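Local coordinates for protein beta-galactosidase (Bacillus circulans, PDB 4MAD) that probably hydrolyses terminal non-reducing beta-D-galactose residues from beta-D-galactosides, as a family 35 glycoside hydrolase built on a (beta/alpha)8 barrel, at residues F248-F253 / E266-T271; P126-R131 / Q135-K140. All blocks are in the same frame, centred on the assembly; numbering follows the deposited sequence.

Interaction 1. Residues F248-F253 / E266-T271; sequences FWHGWF and ESVVET
The Phe248 ring meets Val268 and Thr271 with its outer carbons: Val268 O lies at the ring edge near the plane, 3.8 Å from Phe248 CZ, while Thr271 CG2 approaches obliquely to 3.5 Å from CE1. Over one face of the same ring sits CB of His250, 3.9 Å above the plane and displaced toward the rim, and Phe284 of the next barrel strand packs edge-to-face with Phe248. The ring reaches the helix because CG stands opposite the backbone N (chi1 169°), and Thr271 CG2 lies anti to its own backbone N, which turns the methyl to the ring. Val268 fills the angle between phenylalanine and histidine: its CG1 is 4.1 Å from Phe248 CE2, and its CG2 rests 3.5 Å from His250 O. Strand 244-249 and helix 265-276 are thereby joined within a beta-alpha-beta unit of the TIM barrel, next to the predicted nucleophile Glu247. With an alanine here instead of Phe248, strand and helix would probably be left with a gap, the methyl of Thr271 and CG1 of Val268 losing their aromatic partner. All four touching residues are buried and no hydrogen bond links the segments, so the joint rests on van der Waals packing of ring and methyls, with two main-chain carbonyls also in touch; of these, His250 O is hydrogen-bonded by Lys328 of helix 327-339.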
# COMPACT_ATOMS: atom_id res chain seq x y z
N PHE A 248 -4.70 4.05 -16.84
CA PHE A 248 -4.71 5.45 -17.23
C PHE A 248 -4.55 6.21 -15.92
O PHE A 248 -5.47 6.31 -15.15
CB PHE A 248 -6.01 5.79 -17.95
CG PHE A 248 -6.27 7.27 -18.17
CD1 PHE A 248 -5.27 8.15 -18.46
CD2 PHE A 248 -7.54 7.77 -18.13
CE1 PHE A 248 -5.58 9.48 -18.67
CE2 PHE A 248 -7.79 9.06 -18.31
CZ PHE A 248 -6.81 9.90 -18.60
N TRP A 249 -3.36 6.76 -15.72
CA TRP A 249 -3.01 7.42 -14.50
C TRP A 249 -3.60 8.83 -14.57
O TRP A 249 -2.95 9.76 -14.92
CB TRP A 249 -1.47 7.48 -14.29
CG TRP A 249 -0.83 6.16 -14.35
CD1 TRP A 249 -1.27 5.06 -13.79
CD2 TRP A 249 0.39 5.82 -15.01
NE1 TRP A 249 -0.44 4.03 -14.05
CE2 TRP A 249 0.59 4.47 -14.82
CE3 TRP A 249 1.31 6.53 -15.75
CZ2 TRP A 249 1.68 3.82 -15.33
CZ3 TRP A 249 2.37 5.87 -16.27
CH2 TRP A 249 2.55 4.54 -16.05
N HIS A 250 -4.86 8.94 -14.23
CA HIS A 250 -5.55 10.21 -14.36
C HIS A 250 -5.34 11.10 -13.15
O HIS A 250 -5.76 12.20 -13.10
CB HIS A 250 -7.04 10.01 -14.59
CG HIS A 250 -7.77 9.59 -13.38
ND1 HIS A 250 -7.68 8.32 -12.86
CD2 HIS A 250 -8.56 10.28 -12.54
CE1 HIS A 250 -8.41 8.24 -11.77
NE2 HIS A 250 -8.95 9.41 -11.56
N GLY A 251 -4.68 10.53 -12.18
CA GLY A 251 -4.32 11.17 -10.95
C GLY A 251 -2.90 10.75 -10.63
O GLY A 251 -2.21 10.39 -11.51
N TRP A 252 -2.49 10.84 -9.38
CA TRP A 252 -1.17 10.41 -8.94
C TRP A 252 -1.15 10.29 -7.41
O TRP A 252 -2.09 10.64 -6.77
CB TRP A 252 -0.06 11.32 -9.41
CG TRP A 252 1.28 10.70 -9.57
CD1 TRP A 252 2.38 10.95 -8.87
CD2 TRP A 252 1.65 9.73 -10.54
NE1 TRP A 252 3.43 10.20 -9.31
CE2 TRP A 252 3.01 9.46 -10.37
CE3 TRP A 252 0.97 9.07 -11.55
CZ2 TRP A 252 3.67 8.55 -11.14
CZ3 TRP A 252 1.62 8.20 -12.31
CH2 TRP A 252 2.96 7.94 -12.12
N PHE A 253 -0.07 9.78 -6.89
CA PHE A 253 0.08 9.54 -5.47
C PHE A 253 1.17 10.40 -4.86
O PHE A 253 1.94 10.97 -5.55
CB PHE A 253 0.43 8.11 -5.17
CG PHE A 253 1.67 7.70 -5.78
CD1 PHE A 253 2.83 7.62 -5.08
CD2 PHE A 253 1.70 7.41 -7.09
CE1 PHE A 253 3.96 7.26 -5.70
CE2 PHE A 253 2.81 7.08 -7.69
CZ PHE A 253 3.95 7.00 -6.99
N GLU A 266 -10.39 18.81 -16.80
CA GLU A 266 -10.17 19.21 -18.17
C GLU A 266 -9.02 18.43 -18.75
O GLU A 266 -9.08 17.93 -19.83
CB GLU A 266 -9.80 20.67 -18.21
CG GLU A 266 -10.98 21.57 -18.04
CD GLU A 266 -11.31 21.97 -16.60
OE1 GLU A 266 -10.83 21.36 -15.66
OE2 GLU A 266 -12.07 22.91 -16.43
N SER A 267 -7.99 18.31 -17.97
CA SER A 267 -6.83 17.54 -18.39
C SER A 267 -7.15 16.06 -18.59
O SER A 267 -6.88 15.52 -19.58
CB SER A 267 -5.66 17.65 -17.41
OG SER A 267 -4.59 16.86 -17.76
N VAL A 268 -7.84 15.49 -17.63
CA VAL A 268 -8.20 14.11 -17.74
C VAL A 268 -9.06 13.85 -18.96
O VAL A 268 -8.86 12.95 -19.67
CB VAL A 268 -8.94 13.69 -16.52
CG1 VAL A 268 -9.58 12.39 -16.71
CG2 VAL A 268 -8.01 13.66 -15.42
N VAL A 269 -10.00 14.72 -19.20
CA VAL A 269 -10.90 14.55 -20.36
C VAL A 269 -10.11 14.56 -21.66
O VAL A 269 -10.34 13.80 -22.54
CB VAL A 269 -11.98 15.62 -20.38
CG1 VAL A 269 -12.56 15.80 -21.72
CG2 VAL A 269 -13.00 15.36 -19.38
N GLU A 270 -9.11 15.41 -21.74
CA GLU A 270 -8.46 15.53 -23.00
C GLU A 270 -7.79 14.22 -23.39
O GLU A 270 -7.83 13.79 -24.50
CB GLU A 270 -7.45 16.64 -22.96
CG GLU A 270 -6.60 16.69 -24.15
CD GLU A 270 -5.98 18.07 -24.39
OE1 GLU A 270 -6.02 18.89 -23.53
OE2 GLU A 270 -5.44 18.28 -25.45
N THR A 271 -7.13 13.62 -22.43
CA THR A 271 -6.50 12.34 -22.65
C THR A 271 -7.47 11.18 -22.84
O THR A 271 -7.22 10.32 -23.60
CB THR A 271 -5.40 11.97 -21.65
OG1 THR A 271 -4.34 12.91 -21.73
CG2 THR A 271 -4.86 10.65 -21.93

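Interaction 2. Residues P126-R131 / Q135-K140; sequences PNIKLR and QPYLEK
Tyr137 at the start of helix 135-152 packs against the loop 126-131, extended at 128-130, in a partly buried contact of loop backbone on an aromatic side chain, with apolar side chains at its margin. It lies in the TIM-barrel domain, where the chain coming from strand 100-104 turns back over the first turn of the helix that follows. The CA atoms of Ile128 and Pro136 are 5.5 Å apart, and the intervening turn is only three residues long. At the outer end, Pro136 CG lies 3.9 Å from Pro126 O. Further in, Ile128 sets CG1 3.7 Å from Tyr137 CB, its CD1 lying at the ring edge, and Leu130 CD2 touches Tyr137 CD1 at 4.0 Å. Lys129 O comes closer still, 3.3 Å from Tyr137 CB. Tyr137 holds CG opposite its backbone N (chi1 167°), which carries the ring along beneath the loop backbone. Leu130 CA stands over the ring centre, on the same face as the amide of Arg131. A hydrogen bond from the phenol oxygen to Tyr181 OH on helix 179-192 anchors the far end of the ring. Arg131 runs alongside the tyrosine, then bends at chi3 (79°); its guanidinium forms a salt bridge with Glu169 and a cation-pi contact with Phe175. The backbone N of Arg131 sits 3.3 Å above the Tyr137 ring plane, offset toward the rim and 3.4 Å from CE2.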
# COMPACT_ATOMS: atom_id res chain seq x y z
N PRO A 126 16.31 -18.66 1.58
CA PRO A 126 17.67 -18.80 1.11
C PRO A 126 17.67 -18.88 -0.39
O PRO A 126 16.83 -19.48 -0.98
CB PRO A 126 18.08 -20.13 1.69
CG PRO A 126 17.25 -20.31 2.83
CD PRO A 126 15.95 -19.73 2.50
N ASN A 127 18.59 -18.16 -0.97
CA ASN A 127 18.94 -18.24 -2.35
C ASN A 127 17.91 -17.62 -3.27
O ASN A 127 17.99 -17.77 -4.42
CB ASN A 127 19.30 -19.66 -2.74
CG ASN A 127 20.46 -20.19 -1.96
OD1 ASN A 127 21.44 -19.55 -1.85
ND2 ASN A 127 20.32 -21.34 -1.38
N ILE A 128 16.93 -16.93 -2.72
CA ILE A 128 15.87 -16.39 -3.52
C ILE A 128 16.31 -15.23 -4.37
O ILE A 128 17.15 -14.49 -3.99
CB ILE A 128 14.67 -16.01 -2.66
CG1 ILE A 128 13.42 -15.83 -3.50
CG2 ILE A 128 14.95 -14.79 -1.89
CD1 ILE A 128 12.24 -15.81 -2.73
N LYS A 129 15.75 -15.18 -5.57
CA LYS A 129 15.85 -14.05 -6.44
C LYS A 129 14.46 -13.74 -6.93
O LYS A 129 13.77 -14.62 -7.32
CB LYS A 129 16.78 -14.36 -7.60
CG LYS A 129 18.18 -14.55 -7.18
CD LYS A 129 18.84 -13.31 -6.74
CE LYS A 129 20.14 -13.64 -6.12
NZ LYS A 129 21.06 -12.54 -5.96
N LEU A 130 14.08 -12.48 -6.86
CA LEU A 130 12.72 -12.08 -7.19
C LEU A 130 12.42 -11.83 -8.67
O LEU A 130 13.18 -11.25 -9.34
CB LEU A 130 12.30 -10.88 -6.34
CG LEU A 130 12.53 -11.00 -4.85
CD1 LEU A 130 12.30 -9.76 -4.14
CD2 LEU A 130 11.74 -12.07 -4.30
N ARG A 131 11.25 -12.24 -9.10
CA ARG A 131 10.77 -11.92 -10.43
C ARG A 131 11.69 -12.36 -11.56
O ARG A 131 11.91 -11.66 -12.49
CB ARG A 131 10.39 -10.43 -10.55
CG ARG A 131 9.34 -10.00 -9.63
CD ARG A 131 9.08 -8.53 -9.69
NE ARG A 131 8.26 -8.10 -10.80
CZ ARG A 131 8.13 -6.85 -11.16
NH1 ARG A 131 8.77 -5.92 -10.50
NH2 ARG A 131 7.36 -6.52 -12.17
N GLN A 135 14.15 -21.04 -8.51
CA GLN A 135 13.37 -22.11 -7.92
C GLN A 135 12.74 -21.80 -6.57
O GLN A 135 11.61 -22.07 -6.36
CB GLN A 135 14.17 -23.43 -7.83
CG GLN A 135 13.37 -24.65 -7.39
CD GLN A 135 14.29 -25.78 -6.92
OE1 GLN A 135 15.48 -25.70 -7.07
NE2 GLN A 135 13.72 -26.83 -6.35
N PRO A 136 13.47 -21.21 -5.66
CA PRO A 136 12.86 -20.91 -4.38
C PRO A 136 11.72 -19.90 -4.56
O PRO A 136 10.70 -20.03 -4.00
CB PRO A 136 14.01 -20.31 -3.59
CG PRO A 136 15.14 -20.78 -4.21
CD PRO A 136 14.90 -20.91 -5.61
N TYR A 137 11.94 -18.92 -5.39
CA TYR A 137 10.89 -17.94 -5.58
C TYR A 137 9.64 -18.60 -6.20
O TYR A 137 8.57 -18.49 -5.71
CB TYR A 137 11.43 -16.84 -6.44
CG TYR A 137 10.43 -15.89 -7.01
CD1 TYR A 137 9.77 -15.03 -6.22
CD2 TYR A 137 10.16 -15.87 -8.33
CE1 TYR A 137 8.84 -14.17 -6.73
CE2 TYR A 137 9.27 -15.00 -8.86
CZ TYR A 137 8.62 -14.14 -8.06
OH TYR A 137 7.71 -13.28 -8.56
N LEU A 138 9.79 -19.34 -7.26
CA LEU A 138 8.63 -19.97 -7.91
C LEU A 138 7.86 -20.95 -7.02
O LEU A 138 6.68 -21.09 -7.13
CB LEU A 138 9.03 -20.62 -9.22
CG LEU A 138 9.56 -19.63 -10.25
CD1 LEU A 138 10.01 -20.25 -11.55
CD2 LEU A 138 8.53 -18.64 -10.52
N GLU A 139 8.58 -21.63 -6.14
CA GLU A 139 7.96 -22.54 -5.24
C GLU A 139 6.97 -21.81 -4.34
O GLU A 139 5.97 -22.30 -4.04
CB GLU A 139 8.99 -23.21 -4.36
CG GLU A 139 9.86 -24.19 -5.08
CD GLU A 139 10.72 -25.06 -4.16
OE1 GLU A 139 10.67 -24.88 -2.94
OE2 GLU A 139 11.45 -25.93 -4.69
N LYS A 140 7.36 -20.65 -3.88
CA LYS A 140 6.49 -19.84 -3.05
C LYS A 140 5.26 -19.33 -3.82
O LYS A 140 4.18 -19.39 -3.37
CB LYS A 140 7.26 -18.66 -2.43
CG LYS A 140 8.47 -19.05 -1.61
CD LYS A 140 8.23 -20.16 -0.68
CE LYS A 140 9.44 -20.36 0.24
NZ LYS A 140 9.41 -21.59 0.93

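Both contacts belong to the catalytic TIM-barrel domain and each ties chain to a barrel helix, but they share no element: interaction 1 joins strand 244-249 to helix 265-276, interaction 2 a loop to helix 135-152. Their centres are 37 Å apart. Interaction 1 is fully buried and buries 190 Å² between its segments; interaction 2 is larger, at 301 Å², yet partly exposed. Neither has a hydrogen bond across its segments. In 248-253/266-271 a phenylalanine ring has a helix carbonyl at its edge and methyl groups against its outer carbons, whereas in 126-131/135-140 backbone lies over an aromatic face. Phe248 directly follows the predicted nucleophile in the strand, while the Arg131 side chain comes within about 6 Å of that of the predicted proton donor, Glu171.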